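Serine-tRNA ligase (Naegleria fowleri, PDB 6BLJ) probably charges tRNA(Ser) with serine, activating the amino acid with ATP to seryl-adenylate before transferring it, and is captured here with AMP bound. Local coordinates at residues D93-L98 / E126-N131. Sequence-based numbering, arbitrary orientation.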
loop_
_atom_site.group_PDB
_atom_site.type_symbol
_atom_site.label_atom_id
_atom_site.label_comp_id
_atom_site.label_asym_id
_atom_site.label_seq_id
_atom_site.Cartn_x
_atom_site.Cartn_y
_atom_site.Cartn_z
ATOM N N ASP A 93 -44.378 8.086 27.525
ATOM C CA ASP A 93 -43.890 6.711 27.453
ATOM C C ASP A 93 -44.332 6.027 26.165
ATOM O O ASP A 93 -43.639 5.128 25.673
ATOM C CB ASP A 93 -44.376 5.905 28.660
ATOM C CG ASP A 93 -43.569 6.177 29.916
ATOM O OD1 ASP A 93 -42.491 6.809 29.821
ATOM O OD2 ASP A 93 -44.019 5.758 31.002
ATOM N N ASP A 94 -45.476 6.434 25.607
ATOM C CA ASP A 94 -46.029 5.788 24.422
ATOM C C ASP A 94 -47.052 6.674 23.718
ATOM O O ASP A 94 -48.257 6.515 23.934
ATOM C CB ASP A 94 -46.683 4.461 24.816
ATOM C CG ASP A 94 -47.075 3.620 23.613
ATOM O OD1 ASP A 94 -46.648 3.945 22.482
ATOM O OD2 ASP A 94 -47.817 2.630 23.807
ATOM N N VAL A 95 -46.602 7.595 22.860
ATOM C CA VAL A 95 -47.571 8.497 22.237
ATOM C C VAL A 95 -48.448 7.762 21.234
ATOM O O VAL A 95 -49.557 8.212 20.949
ATOM C CB VAL A 95 -46.886 9.696 21.547
ATOM C CG1 VAL A 95 -46.174 10.563 22.562
ATOM C CG2 VAL A 95 -45.919 9.224 20.469
ATOM N N TYR A 96 -47.968 6.639 20.690
ATOM C CA TYR A 96 -48.738 5.892 19.700
ATOM C C TYR A 96 -50.089 5.430 20.243
ATOM O O TYR A 96 -51.061 5.344 19.484
ATOM C CB TYR A 96 -47.924 4.695 19.224
ATOM C CG TYR A 96 -46.699 5.080 18.434
ATOM C CD1 TYR A 96 -46.764 5.219 17.057
ATOM C CD2 TYR A 96 -45.475 5.302 19.063
ATOM C CE1 TYR A 96 -45.663 5.562 16.322
ATOM C CE2 TYR A 96 -44.345 5.649 18.326
ATOM C CZ TYR A 96 -44.456 5.781 16.953
ATOM O OH TYR A 96 -43.373 6.122 16.184
ATOM N N ALA A 97 -50.178 5.137 21.544
ATOM C CA ALA A 97 -51.412 4.574 22.074
ATOM C C ALA A 97 -52.561 5.573 22.049
ATOM O O ALA A 97 -53.718 5.158 22.132
ATOM C CB ALA A 97 -51.189 4.055 23.497
ATOM N N LEU A 98 -52.274 6.875 21.913
ATOM C CA LEU A 98 -53.325 7.888 21.916
ATOM C C LEU A 98 -53.979 8.075 20.554
ATOM O O LEU A 98 -55.059 8.669 20.478
ATOM C CB LEU A 98 -52.774 9.245 22.377
ATOM C CG LEU A 98 -52.526 9.539 23.861
ATOM C CD1 LEU A 98 -51.439 8.649 24.437
ATOM C CD2 LEU A 98 -52.158 11.010 24.043
ATOM N N GLU A 126 -40.102 16.808 17.879
ATOM C CA GLU A 126 -38.700 16.814 18.289
ATOM C C GLU A 126 -38.158 15.415 18.570
ATOM O O GLU A 126 -36.978 15.160 18.331
ATOM C CB GLU A 126 -38.522 17.711 19.515
ATOM C CG GLU A 126 -38.630 19.209 19.206
ATOM C CD GLU A 126 -38.516 20.089 20.454
ATOM O OE1 GLU A 126 -38.367 19.541 21.567
ATOM O OE2 GLU A 126 -38.581 21.332 20.325
ATOM N N VAL A 127 -38.978 14.506 19.082
ATOM C CA VAL A 127 -38.499 13.212 19.546
ATOM C C VAL A 127 -38.804 12.099 18.549
ATOM O O VAL A 127 -38.005 11.177 18.382
ATOM C CB VAL A 127 -39.085 12.897 20.942
ATOM C CG1 VAL A 127 -38.715 11.483 21.402
ATOM C CG2 VAL A 127 -38.624 13.946 21.969
ATOM N N HIS A 128 -39.956 12.147 17.878
ATOM C CA HIS A 128 -40.351 11.027 17.034
ATOM C C HIS A 128 -40.185 11.300 15.542
ATOM O O HIS A 128 -39.669 10.444 14.814
ATOM C CB HIS A 128 -41.794 10.636 17.347
ATOM C CG HIS A 128 -41.976 10.182 18.756
ATOM N ND1 HIS A 128 -42.085 8.854 19.102
ATOM C CD2 HIS A 128 -42.094 10.885 19.910
ATOM C CE1 HIS A 128 -42.241 8.756 20.412
ATOM N NE2 HIS A 128 -42.257 9.974 20.923
ATOM N N ILE A 129 -40.638 12.461 15.061
ATOM C CA ILE A 129 -40.528 12.760 13.634
ATOM C C ILE A 129 -39.062 12.884 13.230
ATOM O O ILE A 129 -38.618 12.278 12.247
ATOM C CB ILE A 129 -41.321 14.032 13.287
ATOM C CG1 ILE A 129 -42.828 13.774 13.394
ATOM C CG2 ILE A 129 -40.967 14.525 11.882
ATOM C CD1 ILE A 129 -43.671 15.018 13.140
ATOM N N LYS A 130 -38.277 13.638 14.007
ATOM C CA LYS A 130 -36.851 13.771 13.709
ATOM C C LYS A 130 -36.143 12.422 13.761
ATOM O O LYS A 130 -35.318 12.109 12.890
ATOM C CB LYS A 130 -36.198 14.751 14.685
ATOM N N ASN A 131 -36.451 11.607 14.777
ATOM C CA ASN A 131 -35.822 10.291 14.889
ATOM C C ASN A 131 -36.139 9.419 13.677
ATOM O O ASN A 131 -35.257 8.737 13.146
ATOM C CB ASN A 131 -36.264 9.600 16.176
ATOM C CG ASN A 131 -35.529 8.293 16.413
ATOM O OD1 ASN A 131 -34.346 8.285 16.758
ATOM N ND2 ASN A 131 -36.227 7.178 16.225
HETATM O O HOH W 1 -41.051 6.726 17.346
#
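V95 faces H128 with their CA atoms 9.3 Å apart, where the connecting segment 93-98 packs against helix 114-147 of the long helical arm of the N-terminal domain. This is the coiled-coil arm that in seryl-tRNA synthetases binds the tRNA, and probably does so here; it lies far from the AMP pocket. Segment 93-98 is part of the connection between helices 89-93 and 101-105, a short turn whose backbone bond from L98 N to V95 O measures 3.2 Å. Segment 126-131 belongs to the long helix 114-147 and includes a wider pi-type turn at 126-129. The two backbones keep well apart, and the gap is bridged by side chains.

V95 and H128 point at each other across that gap. The CG2 methyl of V95 sits over one face of the imidazole, 3.9 Å from the ring centroid and 19° off the normal, a CH-pi contact shifted toward the rim, with CE1 as its nearest atom. What places that methyl there is the first torsion of V95 (chi1 -64°), which leaves CG2 between the backbone N and the carbonyl carbon. Y96 and the same imidazole form an oblique aromatic pair, the two ring planes at 75°, with Y96 CE2 nearest at 4.0 Å from H128 ND1.

I60 of helix 38-76 touches both Y96 and H128, while Y123, one turn or so earlier on helix 114-147, meets the imidazole ring and also V95. K430 of the second subunit packs on H128, so this small cluster lies at the subunit interface.

The polar link is made by one water, which lies in the plane of the Y96 ring at its edge: it hydrogen-bonds to Y96 OH at 2.7 Å and to H128 ND1 at 2.9 Å.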